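Beta-porphyranase A (Bacteroides plebeius, PDB 4AW7) cleaves the sulfated red-algal polysaccharide porphyran at beta-D-galactose to alpha-L-galactose-6-sulfate linkages, releasing mostly disaccharides. Local coordinates at residues K189-A195 against M223-H229; P267-F273 against N310-P316. All blocks are in the same frame, centred on the assembly; numbering follows the deposited sequence.

Contact 1. Residues K189-A195 against M223-H229. With K (potassium ion), chain F; GLA (alpha-D-galactopyranose), chain B.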
# COMPACT_ATOMS: atom_id res chain seq x y z
N LYS A 189 6.94 3.23 -16.10
CA LYS A 189 7.44 2.31 -15.09
C LYS A 189 6.66 1.02 -15.18
O LYS A 189 5.44 1.03 -15.25
CB LYS A 189 7.28 2.88 -13.71
CG LYS A 189 7.99 4.18 -13.46
CD LYS A 189 9.45 4.16 -13.57
CE LYS A 189 10.00 5.60 -13.78
NZ LYS A 189 9.36 6.56 -12.87
N VAL A 190 7.38 -0.10 -15.18
CA VAL A 190 6.77 -1.41 -15.26
C VAL A 190 6.76 -2.05 -13.87
O VAL A 190 7.78 -2.07 -13.20
CB VAL A 190 7.47 -2.31 -16.32
CG1 VAL A 190 6.73 -3.62 -16.43
CG2 VAL A 190 7.54 -1.60 -17.67
N ILE A 191 5.59 -2.49 -13.43
CA ILE A 191 5.40 -3.03 -12.09
C ILE A 191 4.73 -4.39 -12.17
O ILE A 191 3.96 -4.65 -13.11
CB ILE A 191 4.62 -2.03 -11.20
CG1 ILE A 191 3.27 -1.69 -11.81
CG2 ILE A 191 5.45 -0.78 -10.93
CD1 ILE A 191 2.30 -0.93 -10.89
N GLY A 192 4.97 -5.23 -11.19
CA GLY A 192 4.29 -6.52 -11.13
C GLY A 192 4.45 -7.17 -9.79
O GLY A 192 5.27 -6.74 -8.98
N TYR A 193 3.69 -8.22 -9.51
CA TYR A 193 2.78 -8.94 -10.41
C TYR A 193 1.30 -8.76 -10.11
O TYR A 193 0.50 -9.56 -10.52
CB TYR A 193 3.15 -10.43 -10.45
CG TYR A 193 2.99 -11.18 -9.14
CD1 TYR A 193 1.80 -11.81 -8.80
CD2 TYR A 193 4.04 -11.28 -8.24
CE1 TYR A 193 1.66 -12.49 -7.60
CE2 TYR A 193 3.89 -11.96 -7.06
CZ TYR A 193 2.72 -12.54 -6.73
OH TYR A 193 2.58 -13.25 -5.52
N ALA A 194 0.95 -7.69 -9.42
CA ALA A 194 -0.43 -7.40 -9.08
C ALA A 194 -0.99 -8.51 -8.22
O ALA A 194 -2.09 -9.04 -8.46
CB ALA A 194 -1.31 -7.16 -10.34
N ALA A 195 -0.26 -8.83 -7.14
CA ALA A 195 -0.53 -10.04 -6.35
C ALA A 195 -1.86 -9.95 -5.60
O ALA A 195 -2.06 -9.06 -4.76
CB ALA A 195 0.59 -10.21 -5.38
N MET A 223 11.80 -5.14 -13.76
CA MET A 223 10.73 -4.34 -13.17
C MET A 223 11.28 -3.09 -12.53
O MET A 223 12.35 -3.10 -11.93
CB MET A 223 10.04 -5.13 -12.05
CG MET A 223 9.30 -6.42 -12.52
SD MET A 223 7.96 -6.12 -13.69
CE MET A 223 8.74 -6.61 -15.27
N ASP A 224 10.51 -2.01 -12.61
CA ASP A 224 10.79 -0.81 -11.82
C ASP A 224 10.30 -0.92 -10.39
O ASP A 224 10.85 -0.29 -9.47
CB ASP A 224 10.20 0.39 -12.51
CG ASP A 224 10.81 0.60 -13.87
OD1 ASP A 224 12.02 0.91 -13.89
OD2 ASP A 224 10.14 0.45 -14.89
N GLY A 225 9.26 -1.72 -10.15
CA GLY A 225 8.73 -1.91 -8.80
C GLY A 225 7.81 -3.09 -8.70
O GLY A 225 7.54 -3.74 -9.69
N PHE A 226 7.41 -3.35 -7.46
CA PHE A 226 6.64 -4.56 -7.14
C PHE A 226 5.30 -4.17 -6.61
O PHE A 226 5.17 -3.28 -5.77
CB PHE A 226 7.42 -5.44 -6.15
CG PHE A 226 8.74 -5.88 -6.72
CD1 PHE A 226 8.77 -6.71 -7.83
CD2 PHE A 226 9.94 -5.46 -6.18
CE1 PHE A 226 9.98 -7.09 -8.41
CE2 PHE A 226 11.15 -5.84 -6.77
CZ PHE A 226 11.16 -6.65 -7.87
N SER A 227 4.26 -4.87 -7.09
CA SER A 227 2.89 -4.53 -6.78
C SER A 227 2.12 -5.68 -6.16
O SER A 227 2.25 -6.84 -6.56
CB SER A 227 2.18 -4.01 -8.02
OG SER A 227 2.02 -4.97 -9.04
N VAL A 228 1.29 -5.32 -5.18
CA VAL A 228 0.44 -6.21 -4.45
C VAL A 228 -0.89 -5.53 -4.18
O VAL A 228 -1.01 -4.31 -4.20
CB VAL A 228 1.07 -6.70 -3.15
CG1 VAL A 228 2.49 -7.32 -3.34
CG2 VAL A 228 1.07 -5.65 -2.18
N HIS A 229 -1.90 -6.35 -3.90
CA HIS A 229 -3.22 -5.91 -3.47
C HIS A 229 -3.38 -6.24 -2.00
O HIS A 229 -2.99 -7.34 -1.56
CB HIS A 229 -4.29 -6.64 -4.28
CG HIS A 229 -4.23 -6.32 -5.74
ND1 HIS A 229 -4.94 -7.03 -6.69
CD2 HIS A 229 -3.52 -5.38 -6.40
CE1 HIS A 229 -4.67 -6.48 -7.87
NE2 HIS A 229 -3.82 -5.49 -7.72
K K F . -0.17 -13.74 -4.88
C1 GLA B . -8.93 -8.19 -6.88
C2 GLA B . -9.42 -7.88 -8.31
C3 GLA B . -10.58 -6.90 -8.29
C4 GLA B . -11.61 -7.26 -7.26
C5 GLA B . -10.93 -7.41 -5.88
C6 GLA B . -12.02 -7.48 -4.75
O1 GLA B . -8.12 -7.25 -6.30
O2 GLA B . -8.30 -7.40 -9.13
O3 GLA B . -11.28 -6.91 -9.51
O4 GLA B . -12.28 -8.49 -7.63
O5 GLA B . -9.99 -8.57 -6.03
O6 GLA B . -12.28 -6.09 -4.27

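Contact 2. Residues P267-F273 against N310-P316. With GLA (alpha-D-galactopyranose), chain B; GAL (beta-D-galactopyranose), chain D.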
# COMPACT_ATOMS: atom_id res chain seq x y z
N PRO A 267 10.83 0.33 -5.49
CA PRO A 267 9.56 0.86 -5.00
C PRO A 267 8.41 -0.14 -5.10
O PRO A 267 8.38 -1.01 -5.97
CB PRO A 267 9.32 2.08 -5.88
CG PRO A 267 10.71 2.54 -6.22
CD PRO A 267 11.41 1.23 -6.48
N LEU A 268 7.45 0.04 -4.21
CA LEU A 268 6.21 -0.68 -4.18
C LEU A 268 5.10 0.06 -4.87
O LEU A 268 5.09 1.29 -4.95
CB LEU A 268 5.82 -0.92 -2.72
CG LEU A 268 6.87 -1.57 -1.87
CD1 LEU A 268 6.40 -1.53 -0.38
CD2 LEU A 268 7.27 -2.96 -2.31
N ALA A 269 4.10 -0.67 -5.34
CA ALA A 269 2.86 -0.08 -5.83
C ALA A 269 1.71 -0.91 -5.29
O ALA A 269 1.70 -2.14 -5.47
CB ALA A 269 2.84 -0.04 -7.35
N ILE A 270 0.80 -0.28 -4.55
CA ILE A 270 -0.35 -0.98 -3.99
C ILE A 270 -1.51 -0.68 -4.92
O ILE A 270 -2.21 0.32 -4.78
CB ILE A 270 -0.64 -0.61 -2.51
CG1 ILE A 270 0.64 -0.69 -1.68
CG2 ILE A 270 -1.78 -1.45 -1.97
CD1 ILE A 270 1.36 -2.09 -1.74
N SER A 271 -1.64 -1.51 -5.95
CA SER A 271 -2.54 -1.17 -7.04
C SER A 271 -4.02 -1.34 -6.73
O SER A 271 -4.86 -0.85 -7.48
CB SER A 271 -2.12 -1.90 -8.34
OG SER A 271 -1.98 -3.28 -8.11
N GLU A 272 -4.33 -2.01 -5.61
CA GLU A 272 -5.66 -2.02 -5.00
C GLU A 272 -5.50 -2.20 -3.50
O GLU A 272 -4.73 -3.04 -3.07
CB GLU A 272 -6.54 -3.20 -5.45
CG GLU A 272 -6.73 -3.35 -6.97
CD GLU A 272 -7.45 -4.62 -7.34
OE1 GLU A 272 -8.12 -5.23 -6.48
OE2 GLU A 272 -7.36 -5.04 -8.50
N PHE A 273 -6.22 -1.42 -2.70
CA PHE A 273 -6.35 -1.72 -1.28
C PHE A 273 -7.76 -1.40 -0.80
O PHE A 273 -8.37 -0.43 -1.22
CB PHE A 273 -5.29 -1.09 -0.39
CG PHE A 273 -5.29 0.42 -0.27
CD1 PHE A 273 -4.63 1.23 -1.21
CD2 PHE A 273 -5.90 1.05 0.81
CE1 PHE A 273 -4.55 2.60 -1.04
CE2 PHE A 273 -5.80 2.43 0.98
CZ PHE A 273 -5.15 3.20 0.07
N ASN A 310 9.48 4.83 -0.60
CA ASN A 310 9.58 3.60 -1.38
C ASN A 310 8.25 3.17 -2.00
O ASN A 310 8.00 1.98 -2.17
CB ASN A 310 10.17 2.46 -0.55
CG ASN A 310 10.73 1.36 -1.44
OD1 ASN A 310 11.36 1.64 -2.46
ND2 ASN A 310 10.43 0.07 -1.11
N LEU A 311 7.42 4.14 -2.35
CA LEU A 311 6.07 3.86 -2.86
C LEU A 311 5.85 4.67 -4.12
O LEU A 311 5.85 5.90 -4.10
CB LEU A 311 5.03 4.22 -1.81
CG LEU A 311 3.56 3.93 -2.22
CD1 LEU A 311 3.24 2.43 -2.23
CD2 LEU A 311 2.61 4.67 -1.26
N PHE A 312 5.62 3.99 -5.25
CA PHE A 312 5.23 4.70 -6.44
C PHE A 312 3.84 5.33 -6.37
O PHE A 312 3.62 6.50 -6.74
CB PHE A 312 5.22 3.77 -7.68
CG PHE A 312 6.56 3.44 -8.29
CD1 PHE A 312 7.55 4.36 -8.44
CD2 PHE A 312 6.78 2.18 -8.80
CE1 PHE A 312 8.75 4.04 -9.08
CE2 PHE A 312 7.96 1.84 -9.43
CZ PHE A 312 8.93 2.77 -9.58
N ILE A 313 2.89 4.53 -5.91
CA ILE A 313 1.47 4.87 -5.95
C ILE A 313 0.72 3.84 -5.13
O ILE A 313 1.15 2.68 -5.06
CB ILE A 313 0.96 4.95 -7.41
CG1 ILE A 313 -0.42 5.62 -7.51
CG2 ILE A 313 0.99 3.58 -8.09
CD1 ILE A 313 -0.84 6.05 -8.93
N SER A 314 -0.44 4.22 -4.63
CA SER A 314 -1.41 3.33 -4.02
C SER A 314 -2.79 3.78 -4.47
O SER A 314 -3.02 4.97 -4.73
CB SER A 314 -1.29 3.25 -2.50
OG SER A 314 -1.65 4.45 -1.85
N ILE A 315 -3.71 2.83 -4.57
CA ILE A 315 -5.05 3.07 -5.13
C ILE A 315 -6.11 2.45 -4.23
O ILE A 315 -6.29 1.24 -4.20
CB ILE A 315 -5.20 2.44 -6.53
CG1 ILE A 315 -4.07 2.80 -7.52
CG2 ILE A 315 -6.60 2.79 -7.13
CD1 ILE A 315 -4.03 4.20 -8.00
N PRO A 316 -6.84 3.27 -3.47
CA PRO A 316 -8.02 2.82 -2.75
C PRO A 316 -8.99 2.14 -3.73
O PRO A 316 -9.23 2.68 -4.81
CB PRO A 316 -8.59 4.17 -2.22
CG PRO A 316 -7.42 5.06 -2.13
CD PRO A 316 -6.64 4.73 -3.32
C1 GLA B . -8.93 -8.19 -6.88
C2 GLA B . -9.42 -7.88 -8.31
C3 GLA B . -10.58 -6.90 -8.29
C4 GLA B . -11.61 -7.26 -7.26
C5 GLA B . -10.93 -7.41 -5.88
C6 GLA B . -12.02 -7.48 -4.75
O1 GLA B . -8.12 -7.25 -6.30
O2 GLA B . -8.30 -7.40 -9.13
O3 GLA B . -11.28 -6.91 -9.51
O4 GLA B . -12.28 -8.49 -7.63
O5 GLA B . -9.99 -8.57 -6.03
O6 GLA B . -12.28 -6.09 -4.27
C1 GAL D . -8.93 -8.19 -6.88
C2 GAL D . -9.42 -7.88 -8.31
C3 GAL D . -10.58 -6.90 -8.29
C4 GAL D . -11.61 -7.26 -7.26
C5 GAL D . -10.93 -7.41 -5.88
C6 GAL D . -12.02 -7.48 -4.75
O1 GAL D . -7.84 -9.19 -6.99
O2 GAL D . -8.30 -7.40 -9.13
O3 GAL D . -11.28 -6.91 -9.51
O4 GAL D . -12.28 -8.49 -7.63
O5 GAL D . -9.99 -8.57 -6.03
O6 GAL D . -12.28 -6.09 -4.27

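Contact 1. Residues K189-A195 against M223-H229
D224 OD2 takes the amide of V190 on its anti lone pair, the N to OD2 distance being 2.8 Å and the bond nearly straight at 168°; H179 binds the same oxygen from outside. The exchange is returned by V190 O, which accepts D224 N at 2.8 Å and, more weakly, G225 N. This double link ties V190 to the loop residue just before strand 225-229, with K189 CD lying across the carboxylate carbon. On the other flank, V190 CG1, swung opposite the backbone N (chi1 -176°), meets M223 CE at 3.8 Å. Residues 189-195 and 225-229 are adjacent parallel strands of the (beta/alpha)8 barrel, and their C-terminal ends run into the sugar-binding cleft. Pairing does not stay in step: a cis peptide joins G192 to Y193, and V228 faces A195 after F226 has faced G192, one residue extra on the 189-195 side. S227 bridges the irregular part. Its N donates to G192 O, while OG, set between its own backbone N and carbonyl carbon (chi1 66°), accepts A194 N at 2.9 Å and is also hydrogen-bonded to E142. Y193 turns away from S227, and its OH binds the potassium ion at 2.9 Å, a site shared with Y207 and Y197 O. Parallel pairing resumes at A195, whose N donates to S227 O and whose O accepts H229 N at 2.8 Å. The imidazole of H229, a substrate-binding residue, has A194 O 3.7 Å above one face, offset toward the rim, while ND1 is hydrogen-bonded to E146, the probable proton donor.

Contact 2. Residues P267-F273 against N310-P316
Strands 268-273 and 313-316 run parallel within 6°, and five N-H...O bonds lace P267-F273 to N310-P316, from L268 N on N310 O (2.9 Å) to F273 N on I315 O, with a beta bulge between I270 and F273. Within the bulge S271 O has no polar partner; it is buried against I315, whose CB lies 3.4 Å from it. At the other end P267 leans on the F312 ring with its CB-CG edge: CB stands 3.6 Å from the centroid and only 3° off the normal, a CH-pi contact over the centre. With an alanine at F312, P267 CB and CG would probably lose the ring face they rest on, and the F140 ring its aromatic neighbour. N310 OD1 approaches P267 CA at 3.2 Å, while ND2 turns to K266 O. Along the same strands L311 CD1 packs at 4.1 Å on I270 CG1, the two side chains crossing at about a right angle. F273 CG lies between its backbone N and carbonyl carbon (chi1 67°), which lays the ring alongside P316; P316 CA stands over one face, 4.0 Å from the centroid, and CZ meets CG. S314 OG comes close to CE1 of that ring and is hydrogen-bonded to K42 O. E272 leaves the strand pair, and its extended chain carries the carboxylate to the sugar, OE2 lying 2.6 Å from O2 of the bound galactose, with R69 salt-bridged to OE2 and Y231 hydrogen-bonded to OE1. Such a carboxylate, here the probable nucleophile, near the C-terminal end of a barrel strand is characteristic of (beta/alpha)8-barrel glycoside hydrolases.

In the fold
Followed from the N terminus, strand 189-195 comes first; the chain then passes through helices 206-210 and 212-219 and returns at 223-229, where contact 1 closes this beta-alpha-beta unit. Helix 245-262 leads on to 267-273, and helix 293-305 to 310-316, where contact 2 closes a second unit. The two contacts lie in series, neither nested nor crossed, with centres about 9 Å apart. Strands 225-233 and 268-276 are neighbours, so backbone pairing of F226 with P267 and A269 fuses the contacts into four consecutive strands of one barrel wall. At the C-terminal rim of the strands H229 stands beside S271 and E272, and both contacts reach the galactose.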